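PDB 6GRH: microcin B17-processing protein McbB from Escherichia coli str. K-12 substr. MG1655, which is required to process the inactive precursor of microcin B17, McbA, into the active antibacterial peptide. Local coordinates for residues B[101-106]-B[145-150]; B[139-144]-B[164-169]; B[181-186]-B[265-270]; B[97-102]-B[121-126]; B[174-179]-B[230-235]. All coordinates share one frame; numbering follows the deposited sequence. Where two conformers were deposited one is given.

Contact 1: B[101-106]-B[145-150]; sequences ISDVPH and LENYHS
Asp103 clamps two successive backbone amides with one carboxylate: Glu146 N donates to OD1 at 2.9 Å and Asn147 N to OD2 at 2.8 Å. Each oxygen uses its syn lone pair, so the two bonds run side by side and fix the rotation of the carboxylate against the backbone of Glu146 and Asn147. A water reinforces OD2, donating to it (2.6 Å) and also to the carbonyl oxygen of Asn147. The carboxylate comes within range because its CG sits between the backbone N and the carbonyl carbon (chi1 66°). Just before it, Ser102 OG accepts Val104 N at 3.0 Å in an ST turn, while also bonding His144 O. Packing is modest and lies to the side of the carboxylate. Leu145 CD2 closes on Asp103 CG at 4.0 Å, and Val104 meets Glu146 at about a right angle, its CG1 3.7 Å from Glu146 CD. The far end of Glu146 is taken by a salt bridge from OE2 to Arg239. The contact ties together the loops that leave the ends of the neighbouring parallel strands 97-102 and 139-144; the second loop runs on into helix 150-160, and Arg239 comes from helix 236-254.

Contact 2: B[139-144]-B[164-169]; sequences TLIWLH and PGVAFI
Ile169 CG2 sits squarely on the indole of Trp142, 3.5 Å from the centroid of the six-membered ring and 2° off its normal, a CH-pi contact over the face. The indole is swung over that methyl with its CG opposite the backbone N (chi1 -166°). Ile169 CD1 reaches back to Leu140 CD1 at 3.8 Å, and Ala167 CB touches the same leucine methyl, so the sheet face formed by Leu140, Trp142, Ala167 and Ile169 is a largely apolar patch, the indole NE1 bonding Ser171 OG; helix 236-254 lies over it through Ile246, Leu250 and Leu253. Beneath these side chains the backbones are zipped by parallel hydrogen bonds, including Ile141 N to Ala167 O and Ile169 N to Ile141 O, both 2.8 Å. Strands 139-144 and 167-174, with helix 150-160 between them in the chain, make a beta-alpha-beta crossover. Its helix covers the other sheet face, where Ile141 and Phe168 run alongside each other in the same direction. Ile141 CD1 comes obliquely to the Phe168 ring, 3.9 Å from CE2, and also touches Val166 CG2; Tyr157 of the helix meets the phenylalanine ring edge-to-face. The fit slackens where the strands begin. There the bond from Ala167 N to Thr139 O lengthens to 3.2 Å, and beyond it the chains part towards Gly165 and exposed Pro164. A water spans this end, accepting from Thr139 N at 3.0 Å and donating only weakly to Pro164 O.

Contact 3: B[181-186]-B[265-270]; sequences DGVYSP and NFMSSV
Met267 meets Val183 through both its backbone and the end of its side chain. Val183 N donates to Met267 O at 3.0 Å, with an N-H...O angle of 152°. From CB the methionine runs out through CG and SD without touching 181-186, chi2 being extended; at chi3 (57°) it bends, and CE turns onto Val183, 3.7 Å from CB, 3.9 Å from CG1 and 3.8 Å from the carbonyl oxygen. Met267 was deposited in two conformers, and the methyl contact is that of the conformer described. Next to the bond the chains come close, Gly182 CA and Ser269 CA being 3.9 Å apart. Gly182, with no side chain, brings its CA to 3.2 Å from Met267 O, where a CB would run into that oxygen, and Ser269 CB packs on Gly182 N. A water donates both to Asp181 O (2.8 Å) and to Ser268 O, stitching the loop to the chain just before strand 269-273. The carboxylate of Asp181 turns to other partners: His193 and Gln170 bind OD2, and Tyr172 binds OD1. The contact thus places the loop after strand 177-180 against the start of strand 269-273, between helices 193-204 and 236-254, with Met267 also packing on Ala33 of the McbC chain.

Contact 4: B[97-102]-B[121-126]; sequences NSVIIS and FVSHII
Phe121 O takes two donors, Ser98 N at 3.2 Å and a water at 2.7 Å that also bonds Ser98 OG in the conformer described. Strands 97-102 and 122-127 run parallel, joined through helix 111-115 in a beta-alpha-beta unit at the edge of the mixed sheet. The register slips by one residue near Ser123, whose backbone turns out of the extended form: Val122 pairs with Ser98, but Ile125 with Ile100. At the slip Ser123 OG donates to Asn97 OD1, in the carbonyl plane and on a lone pair; the 2.5 Å separation is shorter than usual, so its exact length is doubtful. The same amide lays ND2 over the centre of the Phe121 ring, 3.5 Å above its plane. Regular pairing then resumes, Ile126 N giving a nearly straight 2.7 Å bond to Ile100 O. Ile101 and Ile126 lie alongside each other on the face that also carries Val99. Across the sheet Ile100, Val122 and Ile125 pack together, with Trp115 and Arg112 of helix 111-115 against them. Ile125 is bent at chi2 (-56°), which brings its CD1 back to 3.9 Å from Ile100 CB.

Contact 5: B[174-179]-B[230-235]; sequences LKESFR and PALALG
The flat carbonyl groups of Pro230 and Lys175 carry the contact, each taking an N-H that approaches out of its plane. Lys175 N donates to Pro230 O at 2.8 Å, tilted 24° from the carbonyl plane, and Leu232 N donates to Lys175 O at 2.9 Å, tilted 26°. Together they form a single bridge between Lys175 and Ala231, whose CA atoms are only 3.8 Å apart. The carboxylate of Glu176 has Leu232 CD1 beside it, 3.8 Å from OE2. Closer still, this methyl lies 3.6 Å from Glu176 CG, the two side chains extending alongside each other in the same direction; Leu232 was deposited in two conformers, so this detail holds for one. Near the proline, Leu174 CD1 comes to 3.8 Å from Pro230 O. Lys175 and Glu176 are the corners of a type II' beta turn, Lys175 taking a positive phi (56°). Leu174 O closes the turn by accepting two donors, Ser177 N and Ser177 OG, the hydroxyl on an in-plane lone pair at 2.7 Å. Arg179 NE donates in turn to that OG, and its guanidinium makes a cation-pi contact with Trp200. The turn links strands 167-174 and 177-180 as a beta hairpin at the protein surface; the chain crossing its tip leads into helix 236-254, with Ala231 and Leu234 resting on Tyr173.

How the contacts relate
All five contacts reach one mixed sheet. Contact 4 joins its edge strand 122-127 to 97-102, and contact 2, its centre about 9 Å from that of contact 4, joins 139-144 to 167-174; bonds between strands 97-102 and 139-144 link the two. Contact 1 shares Ile101 and Ser102 with contact 4 and joins the loops following strands 97-102 and 139-144. Contact 3, centre to centre about 11 Å from contact 2, lies near the zinc site and reaches McbC. Contact 5, about 13 Å from contact 1 between centres, touches it through Leu234 and Glu146. Along the chain contacts 4 and 2 close in turn, while contacts 5 and 3 interleave, tying the chain around strand 177-180 to segments from much later in the sequence.

Contact 1: B[101-106]-B[145-150]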
# COMPACT_ATOMS: atom_id res chain seq x y z
N ILE B 101 25.51 15.29 -14.19
CA ILE B 101 25.04 16.40 -15.02
C ILE B 101 24.11 17.22 -14.14
O ILE B 101 23.19 16.67 -13.49
CB ILE B 101 24.31 15.93 -16.31
CG1 ILE B 101 25.23 15.04 -17.18
CG2 ILE B 101 23.87 17.14 -17.12
CD1 ILE B 101 24.64 14.49 -18.46
N SER B 102 24.34 18.53 -14.08
CA SER B 102 23.56 19.34 -13.13
C SER B 102 23.41 20.77 -13.55
O SER B 102 24.25 21.30 -14.28
CB SER B 102 24.21 19.29 -11.74
OG SER B 102 23.35 19.82 -10.74
N ASP B 103 22.35 21.39 -13.05
CA ASP B 103 22.18 22.84 -13.13
C ASP B 103 22.89 23.58 -12.01
O ASP B 103 22.97 24.80 -12.05
CB ASP B 103 20.68 23.23 -13.20
CG ASP B 103 19.87 22.90 -11.93
OD1 ASP B 103 20.34 22.21 -11.00
OD2 ASP B 103 18.68 23.30 -11.90
N VAL B 104 23.41 22.85 -11.02
CA VAL B 104 24.27 23.45 -9.97
C VAL B 104 25.61 22.70 -9.90
O VAL B 104 25.96 22.17 -8.86
CB VAL B 104 23.56 23.49 -8.57
CG1 VAL B 104 22.41 24.48 -8.58
CG2 VAL B 104 23.07 22.13 -8.11
N PRO B 105 26.39 22.68 -11.01
CA PRO B 105 27.65 21.93 -11.00
C PRO B 105 28.63 22.37 -9.93
O PRO B 105 29.40 21.54 -9.46
CB PRO B 105 28.23 22.18 -12.39
CG PRO B 105 27.64 23.48 -12.82
CD PRO B 105 26.23 23.46 -12.26
N HIS B 106 28.63 23.65 -9.57
CA HIS B 106 29.45 24.16 -8.45
C HIS B 106 29.26 23.43 -7.09
O HIS B 106 30.21 23.31 -6.34
CB HIS B 106 29.29 25.69 -8.29
CG HIS B 106 27.87 26.14 -8.16
ND1 HIS B 106 26.97 26.13 -9.21
CD2 HIS B 106 27.18 26.62 -7.09
CE1 HIS B 106 25.81 26.59 -8.80
NE2 HIS B 106 25.90 26.90 -7.52
N LEU B 145 18.92 18.13 -10.52
CA LEU B 145 18.31 19.43 -10.80
C LEU B 145 17.74 20.11 -9.55
O LEU B 145 16.88 19.53 -8.87
CB LEU B 145 17.18 19.25 -11.81
CG LEU B 145 17.61 18.72 -13.17
CD1 LEU B 145 16.40 18.49 -14.07
CD2 LEU B 145 18.58 19.68 -13.83
N GLU B 146 18.23 21.30 -9.23
CA GLU B 146 17.56 22.21 -8.29
C GLU B 146 16.36 22.90 -8.93
O GLU B 146 15.30 23.04 -8.32
CB GLU B 146 18.52 23.26 -7.72
CG GLU B 146 19.38 22.71 -6.62
CD GLU B 146 20.10 23.74 -5.75
OE1 GLU B 146 19.78 24.95 -5.76
OE2 GLU B 146 20.97 23.26 -5.02
N ASN B 147 16.53 23.35 -10.17
CA ASN B 147 15.45 23.99 -10.88
C ASN B 147 14.93 23.02 -11.94
O ASN B 147 15.42 22.96 -13.05
CB ASN B 147 15.92 25.31 -11.45
CG ASN B 147 16.48 26.21 -10.36
OD1 ASN B 147 15.82 26.43 -9.33
ND2 ASN B 147 17.71 26.69 -10.55
N TYR B 148 13.91 22.26 -11.54
CA TYR B 148 13.42 21.16 -12.36
C TYR B 148 12.62 21.67 -13.57
O TYR B 148 11.87 22.61 -13.46
CB TYR B 148 12.53 20.25 -11.50
CG TYR B 148 11.93 19.13 -12.29
CD1 TYR B 148 12.60 17.93 -12.43
CD2 TYR B 148 10.69 19.29 -12.92
CE1 TYR B 148 12.05 16.91 -13.20
CE2 TYR B 148 10.13 18.29 -13.67
CZ TYR B 148 10.81 17.10 -13.81
OH TYR B 148 10.24 16.09 -14.54
N HIS B 149 12.81 21.04 -14.71
CA HIS B 149 11.88 21.14 -15.83
C HIS B 149 11.97 19.80 -16.53
O HIS B 149 13.09 19.31 -16.76
CB HIS B 149 12.21 22.29 -16.79
CG HIS B 149 11.07 22.64 -17.69
ND1 HIS B 149 10.59 21.79 -18.66
CD2 HIS B 149 10.26 23.73 -17.73
CE1 HIS B 149 9.55 22.34 -19.27
NE2 HIS B 149 9.33 23.52 -18.72
N SER B 150 10.82 19.22 -16.88
CA SER B 150 10.76 17.93 -17.57
C SER B 150 11.49 17.88 -18.90
O SER B 150 12.01 16.84 -19.26
CB SER B 150 9.30 17.47 -17.77
OG SER B 150 8.56 18.40 -18.52
O HOH W 1 17.51 23.83 -14.21

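Contact 2: B[139-144]-B[164-169]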
# COMPACT_ATOMS: atom_id res chain seq x y z
N THR B 139 28.22 3.97 -18.98
CA THR B 139 28.32 5.05 -18.01
C THR B 139 26.99 5.22 -17.28
O THR B 139 25.93 5.18 -17.92
CB THR B 139 28.64 6.36 -18.72
OG1 THR B 139 29.89 6.22 -19.40
CG2 THR B 139 28.70 7.53 -17.76
N LEU B 140 27.06 5.38 -15.96
CA LEU B 140 25.91 5.81 -15.16
C LEU B 140 25.83 7.34 -15.20
O LEU B 140 26.78 8.04 -14.84
CB LEU B 140 26.02 5.34 -13.72
CG LEU B 140 24.92 5.72 -12.71
CD1 LEU B 140 23.58 5.12 -13.11
CD2 LEU B 140 25.32 5.26 -11.33
N ILE B 141 24.71 7.87 -15.68
CA ILE B 141 24.51 9.30 -15.74
C ILE B 141 23.60 9.72 -14.58
O ILE B 141 22.42 9.34 -14.53
CB ILE B 141 23.88 9.73 -17.09
CG1 ILE B 141 24.76 9.26 -18.25
CG2 ILE B 141 23.62 11.22 -17.11
CD1 ILE B 141 24.21 9.55 -19.63
N TRP B 142 24.16 10.52 -13.67
CA TRP B 142 23.39 11.11 -12.59
C TRP B 142 22.99 12.53 -12.99
O TRP B 142 23.84 13.38 -13.17
CB TRP B 142 24.20 11.15 -11.28
CG TRP B 142 23.32 11.45 -10.09
CD1 TRP B 142 22.55 12.59 -9.91
CD2 TRP B 142 23.07 10.62 -8.97
NE1 TRP B 142 21.88 12.51 -8.72
CE2 TRP B 142 22.14 11.30 -8.14
CE3 TRP B 142 23.54 9.36 -8.57
CZ2 TRP B 142 21.67 10.77 -6.94
CZ3 TRP B 142 23.07 8.82 -7.38
CH2 TRP B 142 22.13 9.54 -6.58
N LEU B 143 21.68 12.77 -13.14
CA LEU B 143 21.18 14.10 -13.44
C LEU B 143 20.56 14.72 -12.20
O LEU B 143 19.57 14.21 -11.70
CB LEU B 143 20.15 14.02 -14.56
CG LEU B 143 19.37 15.27 -14.95
CD1 LEU B 143 20.28 16.41 -15.42
CD2 LEU B 143 18.37 14.89 -16.05
N HIS B 144 21.14 15.81 -11.70
CA HIS B 144 20.68 16.44 -10.48
C HIS B 144 20.19 17.84 -10.83
O HIS B 144 20.97 18.65 -11.34
CB HIS B 144 21.78 16.49 -9.42
CG HIS B 144 21.40 17.27 -8.21
ND1 HIS B 144 20.49 16.80 -7.29
CD2 HIS B 144 21.75 18.50 -7.80
CE1 HIS B 144 20.33 17.71 -6.34
NE2 HIS B 144 21.11 18.73 -6.60
N PRO B 164 25.29 2.37 -25.59
CA PRO B 164 25.46 1.01 -25.07
C PRO B 164 25.77 0.97 -23.57
O PRO B 164 26.66 1.67 -23.09
CB PRO B 164 26.65 0.48 -25.86
CG PRO B 164 26.66 1.26 -27.14
CD PRO B 164 26.11 2.61 -26.80
N GLY B 165 24.99 0.19 -22.82
CA GLY B 165 25.22 0.01 -21.39
C GLY B 165 24.90 1.18 -20.48
O GLY B 165 25.22 1.13 -19.30
N VAL B 166 24.25 2.22 -21.00
CA VAL B 166 23.96 3.43 -20.23
C VAL B 166 22.94 3.11 -19.14
O VAL B 166 22.18 2.15 -19.25
CB VAL B 166 23.42 4.54 -21.14
CG1 VAL B 166 22.00 4.26 -21.63
CG2 VAL B 166 23.48 5.89 -20.47
N ALA B 167 22.96 3.90 -18.08
CA ALA B 167 21.86 3.98 -17.13
C ALA B 167 21.80 5.41 -16.60
O ALA B 167 22.76 6.16 -16.72
CB ALA B 167 22.03 2.98 -15.99
N PHE B 168 20.65 5.76 -16.03
CA PHE B 168 20.41 7.09 -15.52
C PHE B 168 19.88 7.02 -14.11
O PHE B 168 19.11 6.09 -13.77
CB PHE B 168 19.34 7.83 -16.34
CG PHE B 168 19.61 7.89 -17.81
CD1 PHE B 168 19.32 6.81 -18.64
CD2 PHE B 168 20.12 9.03 -18.37
CE1 PHE B 168 19.53 6.86 -20.00
CE2 PHE B 168 20.34 9.11 -19.74
CZ PHE B 168 20.03 8.03 -20.56
N ILE B 169 20.24 8.04 -13.32
CA ILE B 169 19.59 8.33 -12.05
C ILE B 169 19.27 9.80 -12.13
O ILE B 169 20.03 10.55 -12.71
CB ILE B 169 20.53 8.06 -10.86
CG1 ILE B 169 20.69 6.55 -10.73
CG2 ILE B 169 19.96 8.63 -9.56
CD1 ILE B 169 21.84 6.13 -9.87
O HOH W 2 26.76 4.67 -21.50

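Contact 3: B[181-186]-B[265-270]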
# COMPACT_ATOMS: atom_id res chain seq x y z
N ASP B 181 15.43 9.02 -8.03
CA ASP B 181 14.73 7.97 -8.75
C ASP B 181 15.51 6.67 -8.69
O ASP B 181 16.73 6.64 -8.45
CB ASP B 181 14.50 8.36 -10.22
CG ASP B 181 13.53 9.50 -10.39
OD1 ASP B 181 12.75 9.81 -9.43
OD2 ASP B 181 13.55 10.09 -11.51
N GLY B 182 14.81 5.57 -8.88
CA GLY B 182 15.45 4.30 -9.15
C GLY B 182 16.32 4.40 -10.39
O GLY B 182 16.17 5.30 -11.21
N VAL B 183 17.19 3.42 -10.56
CA VAL B 183 18.08 3.42 -11.69
C VAL B 183 17.25 3.09 -12.91
O VAL B 183 16.57 2.07 -12.94
CB VAL B 183 19.19 2.38 -11.53
CG1 VAL B 183 20.05 2.37 -12.80
CG2 VAL B 183 20.05 2.68 -10.32
N TYR B 184 17.29 3.98 -13.90
CA TYR B 184 16.76 3.75 -15.23
C TYR B 184 17.80 3.16 -16.18
O TYR B 184 18.69 3.87 -16.66
CB TYR B 184 16.20 5.06 -15.80
CG TYR B 184 15.69 4.93 -17.21
CD1 TYR B 184 14.96 3.80 -17.63
CD2 TYR B 184 15.94 5.93 -18.14
CE1 TYR B 184 14.52 3.67 -18.95
CE2 TYR B 184 15.50 5.82 -19.45
CZ TYR B 184 14.80 4.71 -19.85
OH TYR B 184 14.41 4.64 -21.15
N SER B 185 17.65 1.88 -16.49
CA SER B 185 18.54 1.15 -17.38
C SER B 185 17.71 0.58 -18.51
O SER B 185 16.91 -0.34 -18.28
CB SER B 185 19.22 0.01 -16.64
OG SER B 185 19.85 -0.90 -17.54
N PRO B 186 17.88 1.12 -19.73
CA PRO B 186 17.15 0.51 -20.84
C PRO B 186 17.49 -0.96 -21.04
O PRO B 186 16.58 -1.75 -21.30
CB PRO B 186 17.57 1.36 -22.04
CG PRO B 186 17.89 2.69 -21.45
CD PRO B 186 18.43 2.43 -20.10
N ASN B 265 15.50 -4.41 -3.46
CA ASN B 265 15.43 -2.95 -3.36
C ASN B 265 16.71 -2.21 -3.75
O ASN B 265 16.80 -1.01 -3.51
CB ASN B 265 15.02 -2.56 -1.93
CG ASN B 265 16.03 -3.04 -0.89
OD1 ASN B 265 15.68 -3.76 0.06
ND2 ASN B 265 17.28 -2.67 -1.08
N PHE B 266 17.67 -2.91 -4.36
CA PHE B 266 18.97 -2.32 -4.74
C PHE B 266 18.85 -1.22 -5.81
O PHE B 266 19.52 -0.20 -5.75
CB PHE B 266 19.88 -3.44 -5.24
CG PHE B 266 21.25 -2.99 -5.66
CD1 PHE B 266 22.09 -2.37 -4.76
CD2 PHE B 266 21.69 -3.22 -6.95
CE1 PHE B 266 23.37 -1.98 -5.14
CE2 PHE B 266 22.98 -2.82 -7.34
CZ PHE B 266 23.80 -2.19 -6.43
N MET B 267 17.98 -1.40 -6.79
CA MET B 267 17.83 -0.38 -7.82
C MET B 267 16.66 0.56 -7.61
O MET B 267 16.33 1.34 -8.51
CB MET B 267 17.77 -1.03 -9.18
CG MET B 267 19.10 -1.65 -9.54
SD MET B 267 19.01 -2.46 -11.13
CE MET B 267 18.45 -1.15 -12.21
N SER B 268 16.02 0.50 -6.44
CA SER B 268 14.81 1.28 -6.20
C SER B 268 15.04 2.76 -5.86
O SER B 268 16.14 3.19 -5.50
CB SER B 268 14.01 0.63 -5.06
OG SER B 268 13.68 -0.67 -5.44
N SER B 269 13.95 3.53 -5.93
CA SER B 269 13.97 4.94 -5.60
C SER B 269 14.25 5.14 -4.10
O SER B 269 13.93 4.29 -3.30
CB SER B 269 12.63 5.60 -5.97
OG SER B 269 11.62 5.19 -5.05
N VAL B 270 14.80 6.31 -3.77
CA VAL B 270 15.08 6.71 -2.40
C VAL B 270 14.54 8.13 -2.28
O VAL B 270 14.93 8.99 -3.05
CB VAL B 270 16.60 6.74 -2.11
CG1 VAL B 270 16.86 7.22 -0.67
CG2 VAL B 270 17.21 5.36 -2.36
O HOH W 3 17.87 5.08 -6.47

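Contact 4: B[97-102]-B[121-126]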
# COMPACT_ATOMS: atom_id res chain seq x y z
N ASN B 97 32.00 3.83 -15.29
CA ASN B 97 32.19 5.20 -14.95
C ASN B 97 30.84 5.86 -14.63
O ASN B 97 29.82 5.40 -15.13
CB ASN B 97 32.79 5.85 -16.18
CG ASN B 97 33.01 7.31 -16.01
OD1 ASN B 97 32.65 8.10 -16.88
ND2 ASN B 97 33.56 7.69 -14.85
N SER B 98 30.87 6.91 -13.81
CA SER B 98 29.74 7.80 -13.59
C SER B 98 30.04 9.25 -14.02
O SER B 98 31.20 9.69 -13.99
CB SER B 98 29.36 7.79 -12.11
OG SER B 98 28.80 6.54 -11.74
N VAL B 99 29.00 9.96 -14.44
CA VAL B 99 29.08 11.40 -14.68
C VAL B 99 27.92 12.04 -13.93
O VAL B 99 26.87 11.44 -13.81
CB VAL B 99 29.04 11.79 -16.17
CG1 VAL B 99 30.27 11.27 -16.89
CG2 VAL B 99 27.81 11.30 -16.89
N ILE B 100 28.13 13.25 -13.43
CA ILE B 100 27.07 14.03 -12.82
C ILE B 100 26.76 15.20 -13.74
O ILE B 100 27.66 15.96 -14.09
CB ILE B 100 27.45 14.52 -11.42
CG1 ILE B 100 27.65 13.31 -10.51
CG2 ILE B 100 26.34 15.43 -10.87
CD1 ILE B 100 28.12 13.67 -9.13
N ILE B 101 25.51 15.29 -14.19
CA ILE B 101 25.04 16.40 -15.02
C ILE B 101 24.11 17.22 -14.14
O ILE B 101 23.19 16.67 -13.49
CB ILE B 101 24.31 15.93 -16.31
CG1 ILE B 101 25.23 15.04 -17.18
CG2 ILE B 101 23.87 17.14 -17.12
CD1 ILE B 101 24.64 14.49 -18.46
N SER B 102 24.34 18.53 -14.08
CA SER B 102 23.56 19.34 -13.13
C SER B 102 23.41 20.77 -13.55
O SER B 102 24.25 21.30 -14.28
CB SER B 102 24.21 19.29 -11.74
OG SER B 102 23.35 19.82 -10.74
N PHE B 121 34.08 6.50 -8.66
CA PHE B 121 34.71 7.10 -9.86
C PHE B 121 33.69 7.96 -10.61
O PHE B 121 32.79 7.44 -11.26
CB PHE B 121 35.25 6.00 -10.77
CG PHE B 121 35.94 6.48 -12.06
CD1 PHE B 121 36.53 7.75 -12.17
CD2 PHE B 121 36.02 5.61 -13.16
CE1 PHE B 121 37.16 8.14 -13.35
CE2 PHE B 121 36.64 6.00 -14.34
CZ PHE B 121 37.22 7.27 -14.45
N VAL B 122 33.80 9.28 -10.44
CA VAL B 122 33.01 10.23 -11.22
C VAL B 122 34.00 10.90 -12.16
O VAL B 122 34.91 11.58 -11.68
CB VAL B 122 32.36 11.31 -10.34
CG1 VAL B 122 31.61 12.34 -11.20
CG2 VAL B 122 31.43 10.68 -9.32
N SER B 123 33.84 10.70 -13.46
CA SER B 123 34.80 11.21 -14.44
C SER B 123 34.63 12.70 -14.72
O SER B 123 35.61 13.39 -14.94
CB SER B 123 34.75 10.45 -15.77
OG SER B 123 33.43 10.40 -16.26
N HIS B 124 33.39 13.19 -14.72
CA HIS B 124 33.11 14.56 -15.10
C HIS B 124 31.90 15.09 -14.37
O HIS B 124 30.95 14.34 -14.15
CB HIS B 124 32.82 14.64 -16.59
CG HIS B 124 33.99 14.30 -17.46
ND1 HIS B 124 34.17 13.04 -18.00
CD2 HIS B 124 35.06 15.03 -17.84
CE1 HIS B 124 35.29 13.03 -18.71
NE2 HIS B 124 35.85 14.23 -18.63
N ILE B 125 31.97 16.37 -13.99
CA ILE B 125 30.81 17.15 -13.59
C ILE B 125 30.42 18.01 -14.79
O ILE B 125 31.21 18.82 -15.26
CB ILE B 125 31.10 18.07 -12.38
CG1 ILE B 125 31.73 17.28 -11.23
CG2 ILE B 125 29.80 18.73 -11.89
CD1 ILE B 125 30.94 16.07 -10.74
N ILE B 126 29.22 17.83 -15.30
CA ILE B 126 28.79 18.52 -16.50
C ILE B 126 27.68 19.53 -16.19
O ILE B 126 26.68 19.21 -15.51
CB ILE B 126 28.32 17.50 -17.56
CG1 ILE B 126 29.46 16.54 -17.89
CG2 ILE B 126 27.87 18.22 -18.83
CD1 ILE B 126 29.00 15.23 -18.47
O HOH W 4 30.99 5.53 -10.49

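Contact 5: B[174-179]-B[230-235]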
# COMPACT_ATOMS: atom_id res chain seq x y z
N LEU B 174 10.76 17.94 -4.57
CA LEU B 174 9.32 18.00 -4.73
C LEU B 174 8.75 18.26 -3.36
O LEU B 174 8.98 17.46 -2.45
CB LEU B 174 8.76 16.69 -5.29
CG LEU B 174 7.23 16.55 -5.35
CD1 LEU B 174 6.62 17.63 -6.20
CD2 LEU B 174 6.89 15.16 -5.86
N LYS B 175 8.08 19.40 -3.24
CA LYS B 175 7.49 19.89 -2.00
C LYS B 175 8.55 19.99 -0.90
O LYS B 175 9.48 20.78 -1.03
CB LYS B 175 6.26 19.04 -1.64
CG LYS B 175 5.17 19.21 -2.69
CD LYS B 175 3.87 18.57 -2.23
CE LYS B 175 2.72 18.87 -3.19
NZ LYS B 175 1.43 18.88 -2.44
N GLU B 176 8.48 19.16 0.15
CA GLU B 176 9.50 19.18 1.20
C GLU B 176 10.43 17.97 1.11
O GLU B 176 11.09 17.62 2.10
CB GLU B 176 8.82 19.23 2.57
CG GLU B 176 8.00 20.48 2.77
CD GLU B 176 7.21 20.49 4.07
OE1 GLU B 176 6.67 19.43 4.47
OE2 GLU B 176 7.11 21.58 4.67
N SER B 177 10.49 17.31 -0.05
CA SER B 177 11.31 16.13 -0.22
C SER B 177 12.42 16.29 -1.24
O SER B 177 12.32 17.08 -2.20
CB SER B 177 10.47 14.92 -0.62
OG SER B 177 10.01 15.06 -1.95
N PHE B 178 13.46 15.51 -1.02
CA PHE B 178 14.51 15.25 -2.01
C PHE B 178 14.23 13.85 -2.55
O PHE B 178 14.10 12.88 -1.81
CB PHE B 178 15.87 15.38 -1.36
CG PHE B 178 17.02 15.10 -2.29
CD1 PHE B 178 17.11 15.74 -3.51
CD2 PHE B 178 17.99 14.18 -1.95
CE1 PHE B 178 18.16 15.47 -4.38
CE2 PHE B 178 19.05 13.91 -2.80
CZ PHE B 178 19.14 14.56 -4.02
N ARG B 179 14.11 13.74 -3.86
CA ARG B 179 13.81 12.47 -4.54
C ARG B 179 15.00 11.98 -5.33
O ARG B 179 15.60 12.74 -6.09
CB ARG B 179 12.67 12.68 -5.53
CG ARG B 179 11.39 13.17 -4.89
CD ARG B 179 10.75 12.06 -4.10
NE ARG B 179 9.52 12.53 -3.47
CZ ARG B 179 8.57 11.75 -2.96
NH1 ARG B 179 8.66 10.42 -3.02
NH2 ARG B 179 7.51 12.32 -2.42
N PRO B 230 6.65 22.28 -7.71
CA PRO B 230 6.80 23.10 -6.52
C PRO B 230 7.72 22.41 -5.47
O PRO B 230 7.75 21.17 -5.36
CB PRO B 230 5.36 23.27 -6.02
CG PRO B 230 4.66 22.04 -6.47
CD PRO B 230 5.32 21.62 -7.76
N ALA B 231 8.49 23.22 -4.75
CA ALA B 231 9.41 22.73 -3.72
C ALA B 231 9.81 23.84 -2.79
O ALA B 231 9.73 25.00 -3.15
CB ALA B 231 10.66 22.12 -4.33
N LEU B 232 10.24 23.48 -1.58
CA LEU B 232 10.69 24.48 -0.62
C LEU B 232 12.05 25.00 -1.06
O LEU B 232 12.81 24.28 -1.71
CB LEU B 232 10.79 23.91 0.80
CG LEU B 232 9.51 23.79 1.65
CD1 LEU B 232 9.90 23.53 3.09
CD2 LEU B 232 8.62 25.02 1.58
N ALA B 233 12.32 26.25 -0.71
CA ALA B 233 13.59 26.93 -1.00
C ALA B 233 14.73 26.23 -0.25
O ALA B 233 14.59 25.85 0.90
CB ALA B 233 13.50 28.40 -0.61
N LEU B 234 15.85 26.05 -0.92
CA LEU B 234 16.95 25.30 -0.38
C LEU B 234 17.95 26.20 0.30
O LEU B 234 18.23 27.29 -0.19
CB LEU B 234 17.65 24.50 -1.49
CG LEU B 234 16.80 23.43 -2.17
CD1 LEU B 234 17.60 22.77 -3.27
CD2 LEU B 234 16.36 22.38 -1.17
N GLY B 235 18.47 25.74 1.44
CA GLY B 235 19.56 26.39 2.13
C GLY B 235 20.78 25.50 2.03
O GLY B 235 20.69 24.39 1.46